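Local coordinates for protein FAD-binding oxidoreductase (Gulosibacter chungangensis, PDB 7PBG) that oxidises 4-ethylphenol, probably by dehydrogenating its alkyl chain to give 4-vinylphenol, with a covalently attached FAD as cofactor, at residues 5-8 / 14-17; 57-62 / 68-73; 253-258 / 276-281; 260-265 / 431-436. All blocks are in the same frame, centred on the assembly; numbering follows the deposited sequence.

Interaction 1 of 4, residues 5-8 / 14-17; sequences TLPD and QFAN
Leu-6 and Phe-15 meet through a CH-pi contact, with one methyl of the leucine set over a face of the ring. Leu-6 CD2 stands 3.9 Å from the centroid of the Phe-15 ring and 29° off the ring normal, displaced toward the root of the side chain. The closest approach therefore falls on Phe-15 CG, 3.4 Å from Leu-6 CD2, and the same methyl also lies 3.6 Å from Phe-15 CB. Plain apolar packing adds a second partner, for Pro-7 CD approaches Phe-15 CD1 to 4.1 Å, the two side chains crossing at about a right angle. The phenyl group reaches both residues because its CG is anti to the backbone N (chi1 -165°), which throws the ring off the helix toward the incoming N-terminal chain. No hydrogen bond spans the contact. With an alanine in place of Phe-15, a gap is likely to open beneath Leu-6 CD2, and Pro-7 CD would lose this apolar neighbour. Beyond the two segments, Phe-3 adds an edge-to-face ring contact to Phe-15, and Pro-7 rests on Pro-80. As a worked example of how a chain terminus is tied down, this is an extended N-terminal segment folded back on the first turns of helix 12-26, the opening helix of a flavoprotein of the PCMH type.

Interaction 2 of 4, residues 57-62 / 68-73; sequences AVIWPG and QVIVRI
Ile-70 extends from helix 64-77 toward Ile-59 and Pro-61, and the contact can be read along its side chain. Its CB stays on the helix side, and the two branches divide there. The short branch brings Ile-70 CG2 to 4.2 Å from Ile-59 CD1. The long one starts at CG1, placed anti to the carbonyl carbon (chi1 -68°), and on its way outward Ile-70 CG1 passes 4.4 Å from Ile-59 CG2. At the tip, Ile-70 CD1 makes the closest contact, 3.6 Å from Ile-59 CG2. The two isoleucines thus run alongside each other in opposite directions, each presenting its CG2 to the CD1 of the other. The same Ile-70 CD1 meets the Pro-61 ring across its line, at 3.9 Å from Pro-61 CB and 4.0 Å from Pro-61 CG. Further out, Ile-70 packs on Leu-105 of strand 103-106, while Ile-59 touches Phe-22 of helix 12-26. Strand 57-59, helix 64-77 and the parallel strand 81-84 form a beta-alpha-beta crossover, with strand 103-106 lying between the two strands of the unit, inside the FAD-binding domain. Since no hydrogen bond or charge joins the two segments, the contact rests on apolar surface against apolar surface, and no directional bond fixes it.

Interaction 3 of 4, residues 253-258 / 276-281; sequences DDLPAI and PIVRNV
Val-278 holds CG1 anti to its backbone N (chi1 -172°), and Ile-258 does the same with CG2, its longer branch lying beside the N instead (chi1 -62°). These choices bring the two methyls against each other, with Ile-258 CG2 at 3.9 Å from Val-278 CG1. The other valine branch shares this partner, since Val-278 CG2 lies 4.1 Å from Ile-258 CG2, so the isoleucine methyl meets both prongs of the fork. One turn back along the helix, Leu-255 bends a single methyl inward, and its CD1 reaches Val-278 CG1 at 4.1 Å. Val-278 is thus met by two helix side chains one turn apart. Helix 255-266 packs here on strand 277-280 as a helix layered on a large antiparallel sheet, an alpha+beta arrangement. Trp-318 of the adjacent strand 318-326 touches both Leu-255 and Ile-258, continuing the apolar layer onto the neighbouring strand. Where the strand gives way to helix 281-288, Asn-280 takes the N-cap position and its OD1 accepts a hydrogen bond from Phe-283 N.

Interaction 4 of 4, residues 260-265 / 431-436; sequences ETTLPL and FIIGLR
Thr-262 is the first residue along 260-265 to meet 431-436, and it does so with its methine carbon, Thr-262 CB lying 4.2 Å from Ile-433 CD1. Its hydroxyl is engaged away from this contact, bonded to the carbonyl of Ile-258 one turn earlier and to the hydroxyl of Tyr-342. Leu-263 comes next and carries more of the packing. The tip of the isoleucine, Ile-433 CD1, nestles against the base of the leucine, 3.9 Å from Leu-263 N and 4.0 Å from Leu-263 CB. Farther along, Leu-263 CD1 faces the other branch, Ile-433 CG2, also at 4.0 Å. The two side chains cross at about a right angle, and both branches of the isoleucine are in use. Ile-433 gets its tip to the helix backbone by keeping CG1 anti to the carbonyl carbon (chi1 -66°) and then running nearly extended. This is helix-on-sheet packing, in which the later turns of helix 255-266 rest against the end of strand 426-433 in the large antiparallel sheet. Leu-263 CD1 also approaches Leu-435 O at 4.1 Å; that carbonyl oxygen is buried by the contact and finds no polar partner. At Pro-264 the helix kinks, as the proline nitrogen has no hydrogen to give to the turn before. Just beyond, Arg-266 NE bonds to Gly-434 O. The second subunit closes over this region, its Lys-120 packing on Leu-263 and pairing with Glu-260, while Arg-436 reaches its Ala-122 and Tyr-172.

How the interactions relate
From the N terminus, interaction 1 closes a short loop, folding the first residues onto helix 12-26, and interaction 2 closes another after it, joining strand 57-59 to the helix that follows. The two lie in series and touch where Phe-15 CZ meets Ala-57 CB at 4.2 Å. Interactions 3 and 4 sit on the opposite side of the chain's centre. Interaction 3 closes the short connection from helix 255-266 to strand 277-280; interaction 4 closes an excursion of 165 residues, bringing strand 426-433 back to that same helix. Their segments cross, and the two strands are sheet neighbours, probably hydrogen-bonded through Val-278 O and Phe-431 N, so one helix spans both.

Interaction 1 of 4, residues 5-8 / 14-17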
loop_
_atom_site.group_PDB
_atom_site.type_symbol
_atom_site.label_atom_id
_atom_site.label_comp_id
_atom_site.label_asym_id
_atom_site.label_seq_id
_atom_site.Cartn_x
_atom_site.Cartn_y
_atom_site.Cartn_z
ATOM N N THR A 5 35.594 16.690 -6.385
ATOM C CA THR A 5 34.994 15.999 -7.542
ATOM C C THR A 5 34.062 17.017 -8.208
ATOM O O THR A 5 33.650 18.009 -7.525
ATOM C CB THR A 5 34.228 14.717 -7.155
ATOM O OG1 THR A 5 33.173 15.083 -6.272
ATOM C CG2 THR A 5 35.067 13.640 -6.505
ATOM N N LEU A 6 33.771 16.825 -9.478
ATOM C CA LEU A 6 32.760 17.626 -10.190
ATOM C C LEU A 6 31.871 16.692 -10.979
ATOM O O LEU A 6 32.335 15.688 -11.501
ATOM C CB LEU A 6 33.396 18.606 -11.178
ATOM C CG LEU A 6 34.083 19.825 -10.576
ATOM C CD1 LEU A 6 34.698 20.643 -11.701
ATOM C CD2 LEU A 6 33.126 20.661 -9.768
ATOM N N PRO A 7 30.599 17.102 -11.161
ATOM C CA PRO A 7 29.694 16.350 -12.013
ATOM C C PRO A 7 30.145 16.527 -13.470
ATOM O O PRO A 7 30.462 17.659 -13.871
ATOM C CB PRO A 7 28.309 16.941 -11.702
ATOM C CG PRO A 7 28.551 18.283 -11.041
ATOM C CD PRO A 7 29.986 18.290 -10.552
ATOM N N ASP A 8 30.179 15.423 -14.219
ATOM C CA ASP A 8 30.333 15.456 -15.702
ATOM C C ASP A 8 29.464 16.577 -16.297
ATOM O O ASP A 8 28.272 16.690 -15.934
ATOM C CB ASP A 8 29.978 14.107 -16.315
ATOM C CG ASP A 8 31.000 13.033 -16.016
ATOM O OD1 ASP A 8 32.080 13.378 -15.500
ATOM O OD2 ASP A 8 30.712 11.859 -16.311
ATOM N N GLN A 14 31.370 27.074 -13.345
ATOM C CA GLN A 14 29.908 26.859 -13.207
ATOM C C GLN A 14 29.596 26.370 -11.788
ATOM O O GLN A 14 28.697 26.969 -11.142
ATOM C CB GLN A 14 29.455 25.872 -14.275
ATOM C CG GLN A 14 29.322 26.547 -15.635
ATOM C CD GLN A 14 29.192 25.530 -16.739
ATOM O OE1 GLN A 14 29.462 24.348 -16.552
ATOM N NE2 GLN A 14 28.778 25.990 -17.918
ATOM N N PHE A 15 30.317 25.354 -11.322
ATOM C CA PHE A 15 30.139 24.769 -9.967
ATOM C C PHE A 15 30.363 25.837 -8.893
ATOM O O PHE A 15 29.550 25.950 -7.928
ATOM C CB PHE A 15 31.078 23.583 -9.749
ATOM C CG PHE A 15 30.701 22.753 -8.556
ATOM C CD1 PHE A 15 29.637 21.871 -8.649
ATOM C CD2 PHE A 15 31.315 22.925 -7.327
ATOM C CE1 PHE A 15 29.260 21.101 -7.557
ATOM C CE2 PHE A 15 30.930 22.149 -6.237
ATOM C CZ PHE A 15 29.893 21.259 -6.361
ATOM N N ALA A 16 31.448 26.612 -8.992
ATOM C CA ALA A 16 31.722 27.693 -8.015
ATOM C C ALA A 16 30.540 28.680 -8.018
ATOM O O ALA A 16 30.239 29.268 -6.951
ATOM C CB ALA A 16 33.022 28.408 -8.336
ATOM N N ASN A 17 29.924 28.909 -9.171
ATOM C CA ASN A 17 28.832 29.911 -9.289
ATOM C C ASN A 17 27.604 29.361 -8.556
ATOM O O ASN A 17 27.019 30.130 -7.793
ATOM C CB ASN A 17 28.489 30.298 -10.722
ATOM C CG ASN A 17 29.483 31.264 -11.328
ATOM O OD1 ASN A 17 30.140 32.019 -10.624
ATOM N ND2 ASN A 17 29.585 31.235 -12.636
#

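Interaction 2 of 4, residues 57-62 / 68-73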
loop_
_atom_site.group_PDB
_atom_site.type_symbol
_atom_site.label_atom_id
_atom_site.label_comp_id
_atom_site.label_asym_id
_atom_site.label_seq_id
_atom_site.Cartn_x
_atom_site.Cartn_y
_atom_site.Cartn_z
ATOM N N ALA A 57 30.071 18.028 -2.628
ATOM C CA ALA A 57 29.721 19.039 -1.628
ATOM C C ALA A 57 28.581 18.448 -0.816
ATOM O O ALA A 57 27.919 17.503 -1.301
ATOM C CB ALA A 57 29.324 20.337 -2.284
ATOM N N VAL A 58 28.412 18.985 0.364
ATOM C CA VAL A 58 27.222 18.656 1.183
ATOM C C VAL A 58 26.586 19.940 1.650
ATOM O O VAL A 58 27.294 20.886 2.032
ATOM C CB VAL A 58 27.556 17.680 2.324
ATOM C CG1 VAL A 58 28.513 18.244 3.383
ATOM C CG2 VAL A 58 26.273 17.230 2.973
ATOM N N ILE A 59 25.256 19.951 1.621
ATOM C CA ILE A 59 24.451 21.098 2.084
ATOM C C ILE A 59 23.531 20.578 3.183
ATOM O O ILE A 59 22.936 19.506 3.024
ATOM C CB ILE A 59 23.647 21.712 0.931
ATOM C CG1 ILE A 59 24.545 22.125 -0.235
ATOM C CG2 ILE A 59 22.794 22.854 1.456
ATOM C CD1 ILE A 59 23.801 22.660 -1.443
ATOM N N TRP A 60 23.408 21.373 4.226
ATOM C CA TRP A 60 22.526 21.124 5.377
ATOM C C TRP A 60 21.363 22.089 5.305
ATOM O O TRP A 60 21.365 23.155 5.927
ATOM C CB TRP A 60 23.358 21.312 6.646
ATOM C CG TRP A 60 24.467 20.326 6.748
ATOM C CD1 TRP A 60 24.410 18.994 6.488
ATOM C CD2 TRP A 60 25.813 20.593 7.172
ATOM N NE1 TRP A 60 25.623 18.405 6.736
ATOM C CE2 TRP A 60 26.505 19.356 7.154
ATOM C CE3 TRP A 60 26.486 21.749 7.580
ATOM C CZ2 TRP A 60 27.851 19.246 7.488
ATOM C CZ3 TRP A 60 27.816 21.637 7.933
ATOM C CH2 TRP A 60 28.470 20.399 7.909
ATOM N N PRO A 61 20.303 21.766 4.546
ATOM C CA PRO A 61 19.143 22.619 4.520
ATOM C C PRO A 61 18.393 22.665 5.853
ATOM O O PRO A 61 18.384 21.659 6.564
ATOM C CB PRO A 61 18.228 22.048 3.426
ATOM C CG PRO A 61 18.869 20.775 2.952
ATOM C CD PRO A 61 20.171 20.574 3.696
ATOM N N GLY A 62 17.794 23.823 6.128
ATOM C CA GLY A 62 17.182 24.144 7.427
ATOM C C GLY A 62 15.673 24.021 7.415
ATOM O O GLY A 62 15.084 24.117 8.511
ATOM N N GLN A 68 13.658 23.817 -1.493
ATOM C CA GLN A 68 13.108 24.348 -2.769
ATOM C C GLN A 68 14.157 25.210 -3.483
ATOM O O GLN A 68 14.292 25.093 -4.696
ATOM C CB GLN A 68 11.859 25.187 -2.555
ATOM C CG GLN A 68 10.755 24.418 -1.861
ATOM C CD GLN A 68 9.573 25.325 -1.649
ATOM O OE1 GLN A 68 9.415 25.883 -0.560
ATOM N NE2 GLN A 68 8.804 25.548 -2.715
ATOM N N VAL A 69 14.789 26.124 -2.762
ATOM C CA VAL A 69 15.730 27.088 -3.390
ATOM C C VAL A 69 16.943 26.317 -3.875
ATOM O O VAL A 69 17.434 26.642 -4.973
ATOM C CB VAL A 69 16.114 28.286 -2.495
ATOM C CG1 VAL A 69 16.774 27.900 -1.215
ATOM C CG2 VAL A 69 17.000 29.289 -3.240
ATOM N N ILE A 70 17.424 25.322 -3.127
ATOM C CA ILE A 70 18.573 24.470 -3.592
ATOM C C ILE A 70 18.201 23.753 -4.901
ATOM O O ILE A 70 19.021 23.693 -5.858
ATOM C CB ILE A 70 18.999 23.466 -2.507
ATOM C CG1 ILE A 70 19.634 24.184 -1.308
ATOM C CG2 ILE A 70 19.909 22.372 -3.054
ATOM C CD1 ILE A 70 19.526 23.396 -0.012
ATOM N N VAL A 71 16.999 23.208 -4.968
ATOM C CA VAL A 71 16.561 22.461 -6.181
ATOM C C VAL A 71 16.494 23.419 -7.386
ATOM O O VAL A 71 16.869 23.005 -8.508
ATOM C CB VAL A 71 15.216 21.783 -5.899
ATOM C CG1 VAL A 71 14.614 21.273 -7.203
ATOM C CG2 VAL A 71 15.398 20.635 -4.918
ATOM N N ARG A 72 15.988 24.632 -7.177
ATOM C CA ARG A 72 15.851 25.626 -8.270
ATOM C C ARG A 72 17.242 25.949 -8.797
ATOM O O ARG A 72 17.421 25.955 -10.028
ATOM C CB ARG A 72 15.122 26.874 -7.797
ATOM C CG ARG A 72 13.644 26.622 -7.550
ATOM C CD ARG A 72 13.021 27.799 -6.837
ATOM N NE ARG A 72 11.665 27.472 -6.433
ATOM C CZ ARG A 72 11.092 27.860 -5.301
ATOM N NH1 ARG A 72 11.762 28.550 -4.395
ATOM N NH2 ARG A 72 9.850 27.496 -5.059
ATOM N N ILE A 73 18.168 26.245 -7.888
ATOM C CA ILE A 73 19.578 26.544 -8.263
ATOM C C ILE A 73 20.138 25.338 -9.014
ATOM O O ILE A 73 20.849 25.524 -10.020
ATOM C CB ILE A 73 20.427 26.943 -7.044
ATOM C CG1 ILE A 73 19.953 28.274 -6.469
ATOM C CG2 ILE A 73 21.908 26.978 -7.400
ATOM C CD1 ILE A 73 20.390 28.518 -5.046
#

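Interaction 3 of 4, residues 253-258 / 276-281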
loop_
_atom_site.group_PDB
_atom_site.type_symbol
_atom_site.label_atom_id
_atom_site.label_comp_id
_atom_site.label_asym_id
_atom_site.label_seq_id
_atom_site.Cartn_x
_atom_site.Cartn_y
_atom_site.Cartn_z
ATOM N N ASP A 253 20.638 -28.621 8.229
ATOM C CA ASP A 253 19.661 -29.167 7.255
ATOM C C ASP A 253 18.239 -29.032 7.800
ATOM O O ASP A 253 17.327 -29.459 7.115
ATOM C CB ASP A 253 19.947 -30.625 6.946
ATOM C CG ASP A 253 21.223 -30.837 6.161
ATOM O OD1 ASP A 253 21.609 -29.929 5.372
ATOM O OD2 ASP A 253 21.798 -31.926 6.330
ATOM N N ASP A 254 18.020 -28.363 8.933
ATOM C CA ASP A 254 16.648 -28.159 9.451
ATOM C C ASP A 254 15.947 -26.992 8.738
ATOM O O ASP A 254 14.731 -26.832 8.919
ATOM C CB ASP A 254 16.657 -27.780 10.918
ATOM N N LEU A 255 16.644 -26.225 7.898
ATOM C CA LEU A 255 16.028 -25.024 7.310
ATOM C C LEU A 255 14.756 -25.361 6.532
ATOM O O LEU A 255 13.767 -24.639 6.695
ATOM C CB LEU A 255 17.046 -24.271 6.452
ATOM C CG LEU A 255 16.538 -23.009 5.774
ATOM C CD1 LEU A 255 16.171 -21.927 6.790
ATOM C CD2 LEU A 255 17.588 -22.478 4.807
ATOM N N PRO A 256 14.682 -26.386 5.634
ATOM C CA PRO A 256 13.426 -26.615 4.933
ATOM C C PRO A 256 12.227 -26.814 5.863
ATOM O O PRO A 256 11.200 -26.148 5.695
ATOM C CB PRO A 256 13.686 -27.870 4.086
ATOM C CG PRO A 256 15.149 -27.846 3.879
ATOM C CD PRO A 256 15.750 -27.295 5.170
ATOM N N ALA A 257 12.354 -27.672 6.870
ATOM C CA ALA A 257 11.232 -27.880 7.783
ATOM C C ALA A 257 10.894 -26.592 8.549
ATOM O O ALA A 257 9.693 -26.396 8.929
ATOM C CB ALA A 257 11.517 -29.000 8.723
ATOM N N ILE A 258 11.913 -25.828 8.924
ATOM C CA ILE A 258 11.652 -24.567 9.639
ATOM C C ILE A 258 10.759 -23.679 8.766
ATOM O O ILE A 258 9.771 -23.166 9.248
ATOM C CB ILE A 258 12.923 -23.838 10.033
ATOM C CG1 ILE A 258 13.780 -24.664 11.004
ATOM C CG2 ILE A 258 12.552 -22.448 10.529
ATOM C CD1 ILE A 258 15.218 -24.139 11.162
ATOM N N PRO A 276 8.470 -13.859 11.854
ATOM C CA PRO A 276 9.679 -14.182 12.573
ATOM C C PRO A 276 10.893 -14.152 11.646
ATOM O O PRO A 276 10.728 -14.193 10.438
ATOM C CB PRO A 276 9.380 -15.555 13.195
ATOM C CG PRO A 276 8.393 -16.177 12.225
ATOM C CD PRO A 276 7.582 -15.031 11.671
ATOM N N ILE A 277 12.069 -14.074 12.238
ATOM C CA ILE A 277 13.347 -14.202 11.496
ATOM C C ILE A 277 13.889 -15.619 11.701
ATOM O O ILE A 277 13.669 -16.239 12.738
ATOM C CB ILE A 277 14.351 -13.110 11.910
ATOM C CG1 ILE A 277 14.704 -13.177 13.387
ATOM C CG2 ILE A 277 13.803 -11.734 11.545
ATOM C CD1 ILE A 277 15.867 -12.274 13.806
ATOM N N VAL A 278 14.662 -16.063 10.747
ATOM C CA VAL A 278 15.338 -17.382 10.821
ATOM C C VAL A 278 16.789 -17.105 10.489
ATOM O O VAL A 278 17.073 -16.828 9.288
ATOM C CB VAL A 278 14.726 -18.427 9.872
ATOM C CG1 VAL A 278 15.349 -19.785 10.160
ATOM C CG2 VAL A 278 13.207 -18.483 9.979
ATOM N N ARG A 279 17.658 -17.025 11.493
ATOM C CA ARG A 279 19.067 -16.695 11.169
ATOM C C ARG A 279 19.967 -17.896 11.384
ATOM O O ARG A 279 19.692 -18.788 12.221
ATOM C CB ARG A 279 19.581 -15.489 11.943
ATOM C CG ARG A 279 19.365 -15.519 13.422
ATOM C CD ARG A 279 20.068 -14.269 13.961
ATOM N NE ARG A 279 19.772 -12.958 13.378
ATOM C CZ ARG A 279 20.239 -11.802 13.897
ATOM N NH1 ARG A 279 21.051 -11.810 14.951
ATOM N NH2 ARG A 279 19.931 -10.643 13.337
ATOM N N ASN A 280 21.088 -17.857 10.686
ATOM C CA ASN A 280 22.125 -18.888 10.885
ATOM C C ASN A 280 22.968 -18.538 12.108
ATOM O O ASN A 280 22.969 -17.386 12.573
ATOM C CB ASN A 280 22.934 -19.135 9.632
ATOM C CG ASN A 280 23.862 -18.029 9.193
ATOM O OD1 ASN A 280 23.748 -16.877 9.602
ATOM N ND2 ASN A 280 24.765 -18.390 8.300
ATOM N N VAL A 281 23.720 -19.531 12.581
ATOM C CA VAL A 281 24.542 -19.341 13.813
ATOM C C VAL A 281 25.559 -18.230 13.579
ATOM O O VAL A 281 25.832 -17.410 14.528
ATOM C CB VAL A 281 25.188 -20.651 14.289
ATOM C CG1 VAL A 281 26.174 -21.234 13.317
ATOM C CG2 VAL A 281 25.841 -20.432 15.646
#

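Interaction 4 of 4, residues 260-265 / 431-436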
loop_
_atom_site.group_PDB
_atom_site.type_symbol
_atom_site.label_atom_id
_atom_site.label_comp_id
_atom_site.label_asym_id
_atom_site.label_seq_id
_atom_site.Cartn_x
_atom_site.Cartn_y
_atom_site.Cartn_z
ATOM N N GLU A 260 8.840 -24.443 6.151
ATOM C CA GLU A 260 7.543 -25.035 5.808
ATOM C C GLU A 260 6.664 -25.050 7.062
ATOM O O GLU A 260 5.454 -25.009 6.894
ATOM C CB GLU A 260 7.718 -26.405 5.188
ATOM C CG GLU A 260 8.331 -26.330 3.814
ATOM C CD GLU A 260 7.449 -25.796 2.696
ATOM O OE1 GLU A 260 6.222 -25.699 2.888
ATOM O OE2 GLU A 260 7.985 -25.533 1.609
ATOM N N THR A 261 7.237 -25.059 8.271
ATOM C CA THR A 261 6.438 -24.968 9.513
ATOM C C THR A 261 5.943 -23.527 9.721
ATOM O O THR A 261 4.780 -23.311 10.156
ATOM C CB THR A 261 7.209 -25.451 10.745
ATOM O OG1 THR A 261 7.592 -26.801 10.480
ATOM C CG2 THR A 261 6.407 -25.397 12.027
ATOM N N THR A 262 6.779 -22.571 9.369
ATOM C CA THR A 262 6.539 -21.126 9.588
ATOM C C THR A 262 5.341 -20.646 8.741
ATOM O O THR A 262 4.475 -19.980 9.255
ATOM C CB THR A 262 7.793 -20.303 9.263
ATOM O OG1 THR A 262 8.888 -20.737 10.077
ATOM C CG2 THR A 262 7.493 -18.837 9.443
ATOM N N LEU A 263 5.295 -21.009 7.456
ATOM C CA LEU A 263 4.361 -20.409 6.492
ATOM C C LEU A 263 2.935 -20.526 7.038
ATOM O O LEU A 263 2.240 -19.526 7.110
ATOM C CB LEU A 263 4.505 -21.110 5.137
ATOM C CG LEU A 263 3.480 -20.685 4.099
ATOM C CD1 LEU A 263 3.606 -19.218 3.761
ATOM C CD2 LEU A 263 3.625 -21.541 2.867
ATOM N N PRO A 264 2.400 -21.728 7.343
ATOM C CA PRO A 264 0.991 -21.837 7.726
ATOM C C PRO A 264 0.680 -21.156 9.067
ATOM O O PRO A 264 -0.492 -20.832 9.265
ATOM C CB PRO A 264 0.725 -23.350 7.778
ATOM C CG PRO A 264 2.098 -23.938 7.998
ATOM C CD PRO A 264 2.998 -23.058 7.164
ATOM N N LEU A 265 1.699 -20.955 9.919
ATOM C CA LEU A 265 1.537 -20.243 11.199
ATOM C C LEU A 265 1.514 -18.729 11.022
ATOM O O LEU A 265 1.078 -18.042 11.941
ATOM C CB LEU A 265 2.668 -20.604 12.150
ATOM C CG LEU A 265 2.719 -22.073 12.554
ATOM C CD1 LEU A 265 4.001 -22.313 13.301
ATOM C CD2 LEU A 265 1.464 -22.487 13.337
ATOM N N PHE A 431 16.467 -15.813 6.812
ATOM C CA PHE A 431 15.310 -16.083 5.932
ATOM C C PHE A 431 14.079 -15.611 6.677
ATOM O O PHE A 431 13.997 -15.770 7.879
ATOM C CB PHE A 431 15.181 -17.553 5.576
ATOM C CG PHE A 431 16.214 -18.075 4.619
ATOM C CD1 PHE A 431 15.969 -18.116 3.248
ATOM C CD2 PHE A 431 17.449 -18.439 5.096
ATOM C CE1 PHE A 431 16.950 -18.578 2.389
ATOM C CE2 PHE A 431 18.429 -18.890 4.228
ATOM C CZ PHE A 431 18.168 -18.979 2.880
ATOM N N ILE A 432 13.167 -14.975 5.954
ATOM C CA ILE A 432 11.900 -14.457 6.551
ATOM C C ILE A 432 10.789 -14.814 5.562
ATOM O O ILE A 432 10.943 -14.493 4.350
ATOM C CB ILE A 432 11.985 -12.940 6.791
ATOM C CG1 ILE A 432 13.113 -12.530 7.735
ATOM C CG2 ILE A 432 10.635 -12.412 7.260
ATOM C CD1 ILE A 432 13.433 -11.056 7.666
ATOM N N ILE A 433 9.714 -15.410 6.063
ATOM C CA ILE A 433 8.389 -15.317 5.384
ATOM C C ILE A 433 7.666 -14.066 5.941
ATOM O O ILE A 433 7.347 -14.046 7.110
ATOM C CB ILE A 433 7.622 -16.632 5.556
ATOM C CG1 ILE A 433 8.353 -17.760 4.819
ATOM C CG2 ILE A 433 6.198 -16.480 5.032
ATOM C CD1 ILE A 433 7.917 -19.117 5.251
ATOM N N GLY A 434 7.470 -13.036 5.113
ATOM C CA GLY A 434 6.788 -11.799 5.513
ATOM C C GLY A 434 5.353 -12.077 5.804
ATOM O O GLY A 434 4.936 -11.926 6.930
ATOM N N LEU A 435 4.603 -12.481 4.782
ATOM C CA LEU A 435 3.222 -12.978 4.941
ATOM C C LEU A 435 3.002 -14.073 3.884
ATOM O O LEU A 435 2.747 -15.227 4.279
ATOM C CB LEU A 435 2.236 -11.819 4.802
ATOM C CG LEU A 435 0.828 -12.169 5.260
ATOM C CD1 LEU A 435 0.821 -12.519 6.731
ATOM C CD2 LEU A 435 -0.181 -11.060 4.968
ATOM N N ARG A 436 3.261 -13.769 2.609
ATOM C CA ARG A 436 3.163 -14.775 1.519
ATOM C C ARG A 436 4.459 -14.865 0.731
ATOM O O ARG A 436 4.530 -15.741 -0.131
ATOM C CB ARG A 436 2.064 -14.407 0.518
ATOM C CG ARG A 436 0.672 -14.366 1.124
ATOM C CD ARG A 436 -0.344 -13.697 0.202
ATOM N NE ARG A 436 -1.685 -13.993 0.647
ATOM C CZ ARG A 436 -2.332 -13.408 1.635
ATOM N NH1 ARG A 436 -1.787 -12.436 2.335
ATOM N NH2 ARG A 436 -3.550 -13.813 1.948
#